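Local atomic coordinates of tRNA (guanine(6)-N2)-methyltransferase (Thermus thermophilus, PDB entry 3TMA), a protein that transfers a methyl group from S-adenosyl-L-methionine to N2 of the guanosine at position 6 of tRNA(Phe). Residues M20-L34 and R71-L83. Sequence-based numbering, arbitrary orientation. Where two conformers were deposited one is given.
Sequences MWLEATTHPGLEDLL and RLAHHLVLFRARL
R82 reaches W21 with a fully extended chain. Its CB starts the run toward the strand 21-25, R82 CD passes W21 NE1 at 4.0 Å, and R82 NH2 ends 3.4 Å above the indole plane, over its centre. With chi1 at 166°, CG lies opposite the backbone N, and the straight chain beyond carries the charge over the indole. The guanidinium is inclined to the ring, a cation-pi contact made through one nitrogen; E48 and E162 pair with the same group. A long, flexible arginine suits this place because it can serve the aromatic face and both acids together.

On the same side of the sheet, the E23 carboxylate meets the edge of the F79 ring, E23 OE2 lying 3.5 Å from F79 CE2 with the two planes almost perpendicular. The weakly positive C-H edge of the ring probably tolerates the acid, whose charge is met mainly by R57 and R159. Beneath them the strands 21-25 and 76-84 run antiparallel, neighbours in the sheet of the N-terminal THUMP-containing part; paired backbone bonds join W21 to F79 and E23 to V77. The other face is apolar: A24 CB leaves room for L76 CD2 at 3.6 Å.

At the end of strand 21-25, T25 OG1 accepts from H75 N at 3.1 Å, while T25 O receives H74 N. Just past it, T26 OG1, turned away from its own backbone N (chi1 -173°), donates to L72 O at 2.7 Å. Beside it the H74 ring turns its edge to the face of H27, offset, planes 76° apart; S175 and T188 are the outside polar partners of H74 and H27. L72 CD1 packs 3.8 Å from L33 CB near the start of the helix 31-41.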
ATOM      1  N   MET A  20      -1.612 -14.678  19.717  1.00 42.49           N
ATOM      2  CA  MET A  20      -1.292 -14.629  18.301  1.00 37.20           C
ATOM      3  C   MET A  20      -1.534 -13.215  17.763  1.00 34.18           C
ATOM      4  O   MET A  20      -2.318 -12.470  18.345  1.00 32.21           O
ATOM      5  CB  MET A  20      -2.133 -15.665  17.523  1.00 37.22           C
ATOM      6  CG  MET A  20      -2.009 -17.137  18.043  1.00 45.16           C
ATOM      7  SD  MET A  20      -2.684 -18.303  16.817  1.00 54.64           S
ATOM      8  CE  MET A  20      -4.043 -17.343  16.095  1.00 47.19           C
ATOM      9  N   TRP A  21      -0.905 -12.883  16.634  1.00 29.96           N
ATOM     10  CA  TRP A  21      -0.960 -11.506  16.089  1.00 29.63           C
ATOM     11  C   TRP A  21      -1.050 -11.571  14.586  1.00 27.21           C
ATOM     12  O   TRP A  21      -0.305 -12.315  13.949  1.00 29.39           O
ATOM     13  CB  TRP A  21       0.297 -10.711  16.489  1.00 29.57           C
ATOM     14  CG  TRP A  21       0.491 -10.589  17.999  1.00 34.16           C
ATOM     15  CD1 TRP A  21       0.965 -11.568  18.860  1.00 38.20           C
ATOM     16  CD2 TRP A  21       0.149  -9.456  18.830  1.00 40.71           C
ATOM     17  NE1 TRP A  21       0.931 -11.088  20.178  1.00 40.98           N
ATOM     18  CE2 TRP A  21       0.424  -9.812  20.175  1.00 39.48           C
ATOM     19  CE3 TRP A  21      -0.352  -8.169  18.563  1.00 42.89           C
ATOM     20  CZ2 TRP A  21       0.267  -8.902  21.239  1.00 50.88           C
ATOM     21  CZ3 TRP A  21      -0.515  -7.270  19.625  1.00 47.27           C
ATOM     22  CH2 TRP A  21      -0.224  -7.650  20.950  1.00 46.54           C
ATOM     23  N   LEU A  22      -1.980 -10.827  14.005  1.00 25.30           N
ATOM     24  CA  LEU A  22      -1.961 -10.627  12.583  1.00 24.97           C
ATOM     25  C   LEU A  22      -1.084  -9.404  12.360  1.00 25.84           C
ATOM     26  O   LEU A  22      -1.356  -8.331  12.923  1.00 24.78           O
ATOM     27  CB  LEU A  22      -3.384 -10.403  12.087  1.00 26.04           C
ATOM     28  CG  LEU A  22      -3.502  -9.868  10.669  1.00 29.18           C
ATOM     29  CD1 LEU A  22      -2.978 -10.875   9.630  1.00 26.23           C
ATOM     30  CD2 LEU A  22      -4.965  -9.521  10.423  1.00 32.45           C
ATOM     31  N   GLU A  23      -0.038  -9.539  11.540  1.00 24.26           N
ATOM     32  CA  GLU A  23       0.705  -8.356  11.112  1.00 24.11           C
ATOM     33  C   GLU A  23       0.450  -7.998   9.637  1.00 24.93           C
ATOM     34  O   GLU A  23       0.560  -8.851   8.751  1.00 25.31           O
ATOM     35  CB  GLU A  23       2.200  -8.561  11.365  1.00 25.11           C
ATOM     36  CG  GLU A  23       3.070  -7.322  10.972  1.00 27.43           C
ATOM     37  CD  GLU A  23       4.509  -7.429  11.534  1.00 35.78           C
ATOM     38  OE1 GLU A  23       4.704  -7.159  12.750  1.00 33.73           O
ATOM     39  OE2 GLU A  23       5.441  -7.814  10.765  1.00 36.61           O
ATOM     40  N   ALA A  24       0.078  -6.753   9.381  1.00 24.53           N
ATOM     41  CA  ALA A  24      -0.116  -6.278   8.026  1.00 25.58           C
ATOM     42  C   ALA A  24       0.969  -5.244   7.687  1.00 25.84           C
ATOM     43  O   ALA A  24       1.326  -4.418   8.538  1.00 24.53           O
ATOM     44  CB  ALA A  24      -1.536  -5.654   7.860  1.00 25.58           C
ATOM     45  N   THR A  25       1.478  -5.285   6.456  1.00 25.99           N
ATOM     46  CA  THR A  25       2.481  -4.316   6.040  1.00 27.19           C
ATOM     47  C   THR A  25       1.909  -3.385   4.974  1.00 26.75           C
ATOM     48  O   THR A  25       1.022  -3.762   4.200  1.00 26.04           O
ATOM     49  CB  THR A  25       3.726  -4.992   5.438  1.00 30.26           C
ATOM     50  OG1 THR A  25       3.325  -5.734   4.293  1.00 35.34           O
ATOM     51  CG2 THR A  25       4.355  -5.952   6.426  1.00 29.36           C
ATOM     52  N   THR A  26       2.431  -2.163   4.930  1.00 27.11           N
ATOM     53  CA  THR A  26       1.963  -1.156   3.969  1.00 27.88           C
ATOM     54  C   THR A  26       3.204  -0.294   3.633  1.00 28.42           C
ATOM     55  O   THR A  26       4.296  -0.580   4.128  1.00 28.24           O
ATOM     56  CB  THR A  26       0.802  -0.320   4.604  1.00 29.92           C
ATOM     57  OG1 THR A  26       0.224   0.562   3.633  1.00 30.71           O
ATOM     58  CG2 THR A  26       1.279   0.503   5.864  1.00 25.26           C
ATOM     59  N   HIS A  27       3.059   0.784   2.867  1.00 29.22           N
ATOM     60  CA  HIS A  27       4.199   1.736   2.741  1.00 30.19           C
ATOM     61  C   HIS A  27       4.480   2.429   4.077  1.00 29.02           C
ATOM     62  O   HIS A  27       3.575   2.939   4.700  1.00 28.48           O
ATOM     63  CB  HIS A  27       3.918   2.789   1.658  1.00 33.71           C
ATOM     64  CG  HIS A  27       3.604   2.198   0.320  1.00 38.32           C
ATOM     65  ND1 HIS A  27       4.555   2.022  -0.658  1.00 44.34           N
ATOM     66  CD2 HIS A  27       2.437   1.751  -0.207  1.00 43.49           C
ATOM     67  CE1 HIS A  27       3.992   1.485  -1.731  1.00 47.44           C
ATOM     68  NE2 HIS A  27       2.701   1.327  -1.489  1.00 41.27           N
ATOM     69  N   PRO A  28       5.755   2.512   4.488  1.00 29.48           N
ATOM     70  CA  PRO A  28       6.045   3.387   5.635  1.00 30.00           C
ATOM     71  C   PRO A  28       5.423   4.763   5.450  1.00 31.98           C
ATOM     72  O   PRO A  28       5.502   5.337   4.342  1.00 30.41           O
ATOM     73  CB  PRO A  28       7.593   3.491   5.617  1.00 32.32           C
ATOM     74  CG  PRO A  28       8.002   2.035   5.118  1.00 27.90           C
ATOM     75  CD  PRO A  28       6.947   1.776   4.009  1.00 30.76           C
ATOM     76  N   GLY A  29       4.792   5.271   6.515  1.00 31.08           N
ATOM     77  CA  GLY A  29       4.042   6.539   6.429  1.00 31.37           C
ATOM     78  C   GLY A  29       2.525   6.383   6.330  1.00 30.85           C
ATOM     79  O   GLY A  29       1.774   7.363   6.463  1.00 33.17           O
ATOM     80  N   LEU A  30       2.067   5.176   6.025  1.00 27.97           N
ATOM     81  CA  LEU A  30       0.617   4.921   5.901  1.00 28.97           C
ATOM     82  C   LEU A  30       0.074   4.059   7.069  1.00 29.04           C
ATOM     83  O   LEU A  30      -1.044   3.560   6.988  1.00 27.62           O
ATOM     84  CB  LEU A  30       0.328   4.194   4.573  1.00 27.51           C
ATOM     85  CG  LEU A  30       0.718   4.859   3.233  1.00 32.95           C
ATOM     86  CD1 LEU A  30       0.243   3.978   2.026  1.00 32.07           C
ATOM     87  CD2 LEU A  30       0.112   6.271   3.112  1.00 27.28           C
ATOM     88  N   GLU A  31       0.852   3.864   8.141  1.00 27.56           N
ATOM     89  CA  GLU A  31       0.409   2.984   9.270  1.00 26.72           C
ATOM     90  C   GLU A  31      -0.912   3.413   9.879  1.00 27.55           C
ATOM     91  O   GLU A  31      -1.747   2.559  10.200  1.00 26.68           O
ATOM     92  CB  GLU A  31       1.456   2.963  10.397  1.00 28.56           C
ATOM     93  CG  GLU A  31       2.824   2.498   9.947  1.00 32.49           C
ATOM     94  CD  GLU A  31       3.669   3.652   9.327  1.00 34.58           C
ATOM     95  OE1 GLU A  31       3.215   4.824   9.309  1.00 34.95           O
ATOM     96  OE2 GLU A  31       4.777   3.368   8.847  1.00 34.37           O
ATOM     97  N   ASP A  32      -1.075   4.727  10.111  1.00 27.98           N
ATOM     98  CA  ASP A  32      -2.292   5.229  10.721  1.00 29.57           C
ATOM     99  C   ASP A  32      -3.543   4.901   9.905  1.00 30.67           C
ATOM    100  O   ASP A  32      -4.568   4.530  10.474  1.00 31.97           O
ATOM    101  CB  ASP A  32      -2.232   6.721  11.045  1.00 34.07           C
ATOM    102  CG  ASP A  32      -1.865   7.591   9.841  1.00 40.43           C
ATOM    103  OD1 ASP A  32      -1.574   7.071   8.712  1.00 42.76           O
ATOM    104  OD2 ASP A  32      -1.838   8.821  10.045  1.00 46.13           O
ATOM    105  N   LEU A  33      -3.488   4.948   8.607  1.00 28.94           N
ATOM    106  CA  LEU A  33      -4.599   4.577   7.713  1.00 28.86           C
ATOM    107  C   LEU A  33      -4.832   3.045   7.709  1.00 27.58           C
ATOM    108  O   LEU A  33      -5.960   2.588   7.671  1.00 26.95           O
ATOM    109  CB  LEU A  33      -4.325   5.059   6.279  1.00 27.77           C
ATOM    110  CG  LEU A  33      -4.249   6.566   5.995  1.00 33.70           C
ATOM    111  CD1 LEU A  33      -3.223   7.238   6.935  1.00 34.13           C
ATOM    112  CD2 LEU A  33      -3.825   6.775   4.551  1.00 38.06           C
ATOM    113  N   LEU A  34      -3.767   2.330   7.669  1.00 25.63           N
ATOM    114  CA  LEU A  34      -3.913   0.881   7.742  1.00 25.16           C
ATOM    115  C   LEU A  34      -4.542   0.484   9.066  1.00 25.65           C
ATOM    116  O   LEU A  34      -5.396  -0.421   9.127  1.00 27.02           O
ATOM    117  CB  LEU A  34      -2.530   0.224   7.604  1.00 23.40           C
ATOM    118  CG  LEU A  34      -2.580  -1.301   7.769  1.00 25.08           C
ATOM    119  CD1 LEU A  34      -3.487  -1.949   6.724  1.00 28.78           C
ATOM    120  CD2 LEU A  34      -1.166  -1.870   7.676  1.00 25.98           C
ATOM    121  N   ARG A  71      -7.452  -3.009   1.700  1.00 30.00           N
ATOM    122  CA  ARG A  71      -6.984  -2.229   0.571  1.00 31.48           C
ATOM    123  C   ARG A  71      -5.718  -1.415   0.865  1.00 29.83           C
ATOM    124  O   ARG A  71      -5.143  -0.831  -0.057  1.00 30.31           O
ATOM    125  CB  ARG A  71      -8.099  -1.302   0.090  1.00 33.11           C
ATOM    126  CG  ARG A  71      -9.329  -2.087  -0.361  1.00 42.62           C
ATOM    127  CD  ARG A  71      -9.260  -2.191  -1.830  1.00 55.09           C
ATOM    128  NE  ARG A  71     -10.585  -2.066  -2.384  1.00 64.40           N
ATOM    129  CZ  ARG A  71     -10.857  -1.943  -3.672  1.00 68.04           C
ATOM    130  NH1 ARG A  71      -9.881  -1.811  -4.560  1.00 63.04           N
ATOM    131  NH2 ARG A  71     -12.127  -1.900  -4.056  1.00 72.30           N
ATOM    132  N   LEU A  72      -5.280  -1.356   2.118  1.00 26.80           N
ATOM    133  CA  LEU A  72      -4.031  -0.644   2.379  1.00 27.65           C
ATOM    134  C   LEU A  72      -2.871  -1.591   2.699  1.00 28.85           C
ATOM    135  O   LEU A  72      -1.817  -1.135   3.118  1.00 27.96           O
ATOM    136  CB  LEU A  72      -4.221   0.343   3.526  1.00 25.71           C
ATOM    137  CG  LEU A  72      -5.145   1.508   3.112  1.00 32.45           C
ATOM    138  CD1 LEU A  72      -5.832   2.128   4.330  1.00 36.16           C
ATOM    139  CD2 LEU A  72      -4.323   2.538   2.325  1.00 30.84           C
ATOM    140  N   ALA A  73      -3.057  -2.897   2.512  1.00 25.54           N
ATOM    141  CA  ALA A  73      -2.003  -3.833   2.909  1.00 25.55           C
ATOM    142  C   ALA A  73      -1.252  -4.393   1.719  1.00 25.70           C
ATOM    143  O   ALA A  73      -1.838  -4.643   0.660  1.00 26.96           O
ATOM    144  CB  ALA A  73      -2.579  -4.979   3.764  1.00 24.39           C
ATOM    145  N   HIS A  74       0.035  -4.632   1.906  1.00 25.93           N
ATOM    146  CA  HIS A  74       0.812  -5.367   0.907  0.50 28.52           C
ATOM    147  C   HIS A  74       0.826  -6.855   1.248  1.00 29.69           C
ATOM    148  O   HIS A  74       0.232  -7.660   0.505  1.00 31.64           O
ATOM    149  CB  HIS A  74       2.233  -4.824   0.815  0.50 29.68           C
ATOM    150  CG  HIS A  74       2.307  -3.459   0.228  0.50 31.17           C
ATOM    151  ND1 HIS A  74       1.775  -3.149  -1.008  0.50 31.85           N
ATOM    152  CD2 HIS A  74       2.877  -2.322   0.692  0.50 35.49           C
ATOM    153  CE1 HIS A  74       2.027  -1.881  -1.280  0.50 33.68           C
ATOM    154  NE2 HIS A  74       2.643  -1.346  -0.237  0.50 30.62           N
ATOM    155  N   HIS A  75       1.384  -7.219   2.404  1.00 27.69           N
ATOM    156  CA  HIS A  75       1.464  -8.623   2.869  1.00 28.30           C
ATOM    157  C   HIS A  75       0.810  -8.783   4.242  1.00 28.72           C
ATOM    158  O   HIS A  75       0.703  -7.814   5.015  1.00 27.67           O
ATOM    159  CB  HIS A  75       2.944  -9.120   2.933  1.00 29.77           C
ATOM    160  CG  HIS A  75       3.455  -9.655   1.623  1.00 34.01           C
ATOM    161  ND1 HIS A  75       2.759 -10.592   0.872  1.00 41.47           N
ATOM    162  CD2 HIS A  75       4.556  -9.340   0.898  1.00 43.08           C
ATOM    163  CE1 HIS A  75       3.434 -10.866  -0.230  1.00 39.99           C
ATOM    164  NE2 HIS A  75       4.534 -10.124  -0.235  1.00 44.49           N
ATOM    165  N   LEU A  76       0.305  -9.989   4.503  1.00 27.18           N
ATOM    166  CA  LEU A  76      -0.216 -10.364   5.808  1.00 24.33           C
ATOM    167  C   LEU A  76       0.587 -11.585   6.339  1.00 25.01           C
ATOM    168  O   LEU A  76       0.779 -12.572   5.612  1.00 23.35           O
ATOM    169  CB  LEU A  76      -1.676 -10.786   5.670  1.00 24.30           C
ATOM    170  CG  LEU A  76      -2.650  -9.740   5.061  1.00 28.93           C
ATOM    171  CD1 LEU A  76      -4.041 -10.355   5.003  1.00 29.51           C
ATOM    172  CD2 LEU A  76      -2.652  -8.472   5.940  1.00 26.11           C
ATOM    173  N   VAL A  77       0.947 -11.531   7.610  1.00 23.28           N
ATOM    174  CA  VAL A  77       1.603 -12.657   8.339  1.00 25.02           C
ATOM    175  C   VAL A  77       0.809 -12.972   9.599  1.00 23.89           C
ATOM    176  O   VAL A  77       0.483 -12.081  10.347  1.00 26.21           O
ATOM    177  CB  VAL A  77       3.058 -12.237   8.747  1.00 24.80           C
ATOM    178  CG1 VAL A  77       3.815 -13.373   9.415  1.00 23.07           C
ATOM    179  CG2 VAL A  77       3.820 -11.828   7.458  1.00 28.72           C
ATOM    180  N   LEU A  78       0.546 -14.239   9.869  1.00 24.03           N
ATOM    181  CA  LEU A  78       0.019 -14.633  11.178  1.00 25.73           C
ATOM    182  C   LEU A  78       1.171 -15.075  12.050  1.00 26.43           C
ATOM    183  O   LEU A  78       1.842 -16.058  11.707  1.00 28.20           O
ATOM    184  CB  LEU A  78      -0.992 -15.771  11.024  1.00 25.80           C
ATOM    185  CG  LEU A  78      -1.512 -16.461  12.300  1.00 32.32           C
ATOM    186  CD1 LEU A  78      -2.316 -15.489  13.091  1.00 32.06           C
ATOM    187  CD2 LEU A  78      -2.370 -17.674  11.875  1.00 38.44           C
ATOM    188  N   PHE A  79       1.463 -14.312  13.109  1.00 24.25           N
ATOM    189  CA  PHE A  79       2.516 -14.679  14.042  1.00 25.46           C
ATOM    190  C   PHE A  79       1.840 -15.480  15.127  1.00 27.24           C
ATOM    191  O   PHE A  79       0.901 -14.977  15.747  1.00 28.92           O
ATOM    192  CB  PHE A  79       3.230 -13.443  14.607  1.00 24.06           C
ATOM    193  CG  PHE A  79       4.209 -12.836  13.645  1.00 27.55           C
ATOM    194  CD1 PHE A  79       5.222 -13.631  13.054  1.00 22.96           C
ATOM    195  CD2 PHE A  79       4.122 -11.477  13.308  1.00 28.21           C
ATOM    196  CE1 PHE A  79       6.136 -13.059  12.132  1.00 25.38           C
ATOM    197  CE2 PHE A  79       5.060 -10.888  12.409  1.00 29.29           C
ATOM    198  CZ  PHE A  79       6.082 -11.680  11.852  1.00 23.71           C
ATOM    199  N   ARG A  80       2.223 -16.759  15.247  1.00 27.52           N
ATOM    200  CA  ARG A  80       1.711 -17.641  16.281  1.00 30.46           C
ATOM    201  C   ARG A  80       2.482 -17.607  17.580  1.00 32.75           C
ATOM    202  O   ARG A  80       2.000 -18.087  18.595  1.00 33.69           O
ATOM    203  CB  ARG A  80       1.550 -19.101  15.794  1.00 29.62           C
ATOM    204  CG  ARG A  80       0.424 -19.291  14.720  1.00 28.96           C
ATOM    205  CD  ARG A  80       0.086 -20.823  14.527  1.00 32.89           C
ATOM    206  NE  ARG A  80      -1.027 -21.013  13.593  1.00 34.53           N
ATOM    207  CZ  ARG A  80      -0.884 -21.295  12.302  1.00 37.64           C
ATOM    208  NH1 ARG A  80       0.327 -21.506  11.783  1.00 34.07           N
ATOM    209  NH2 ARG A  80      -1.973 -21.425  11.534  1.00 40.96           N
ATOM    210  N   ALA A  81       3.671 -17.038  17.587  1.00 33.11           N
ATOM    211  CA  ALA A  81       4.389 -16.874  18.867  1.00 35.81           C
ATOM    212  C   ALA A  81       5.121 -15.558  18.838  1.00 35.45           C
ATOM    213  O   ALA A  81       5.651 -15.140  17.791  1.00 33.45           O
ATOM    214  CB  ALA A  81       5.410 -17.967  19.072  1.00 37.15           C
ATOM    215  N   ARG A  82       5.209 -14.944  20.003  1.00 36.28           N
ATOM    216  CA  ARG A  82       6.125 -13.825  20.183  1.00 39.53           C
ATOM    217  C   ARG A  82       6.855 -14.086  21.477  1.00 41.99           C
ATOM    218  O   ARG A  82       6.238 -14.430  22.484  1.00 42.93           O
ATOM    219  CB  ARG A  82       5.283 -12.554  20.256  1.00 38.83           C
ATOM    220  CG  ARG A  82       5.920 -11.305  20.741  1.00 43.87           C
ATOM    221  CD  ARG A  82       4.788 -10.219  20.670  1.00 51.74           C
ATOM    222  NE  ARG A  82       5.242  -8.843  20.874  1.00 52.54           N
ATOM    223  CZ  ARG A  82       4.556  -7.758  20.504  1.00 49.13           C
ATOM    224  NH1 ARG A  82       5.093  -6.572  20.709  1.00 50.20           N
ATOM    225  NH2 ARG A  82       3.356  -7.858  19.909  1.00 44.64           N
ATOM    226  N   LEU A  83       8.172 -14.009  21.446  1.00 42.92           N
ATOM    227  CA  LEU A  83       8.933 -14.251  22.665  1.00 46.72           C
ATOM    228  C   LEU A  83      10.178 -13.407  22.824  1.00 48.42           C
ATOM    229  O   LEU A  83      10.745 -12.857  21.862  1.00 45.11           O
ATOM    230  CB  LEU A  83       9.276 -15.735  22.860  1.00 48.13           C
ATOM    231  CG  LEU A  83      10.154 -16.586  21.930  1.00 51.31           C
ATOM    232  CD1 LEU A  83       9.546 -16.788  20.557  1.00 49.79           C
ATOM    233  CD2 LEU A  83      11.577 -16.119  21.844  1.00 57.00           C
TER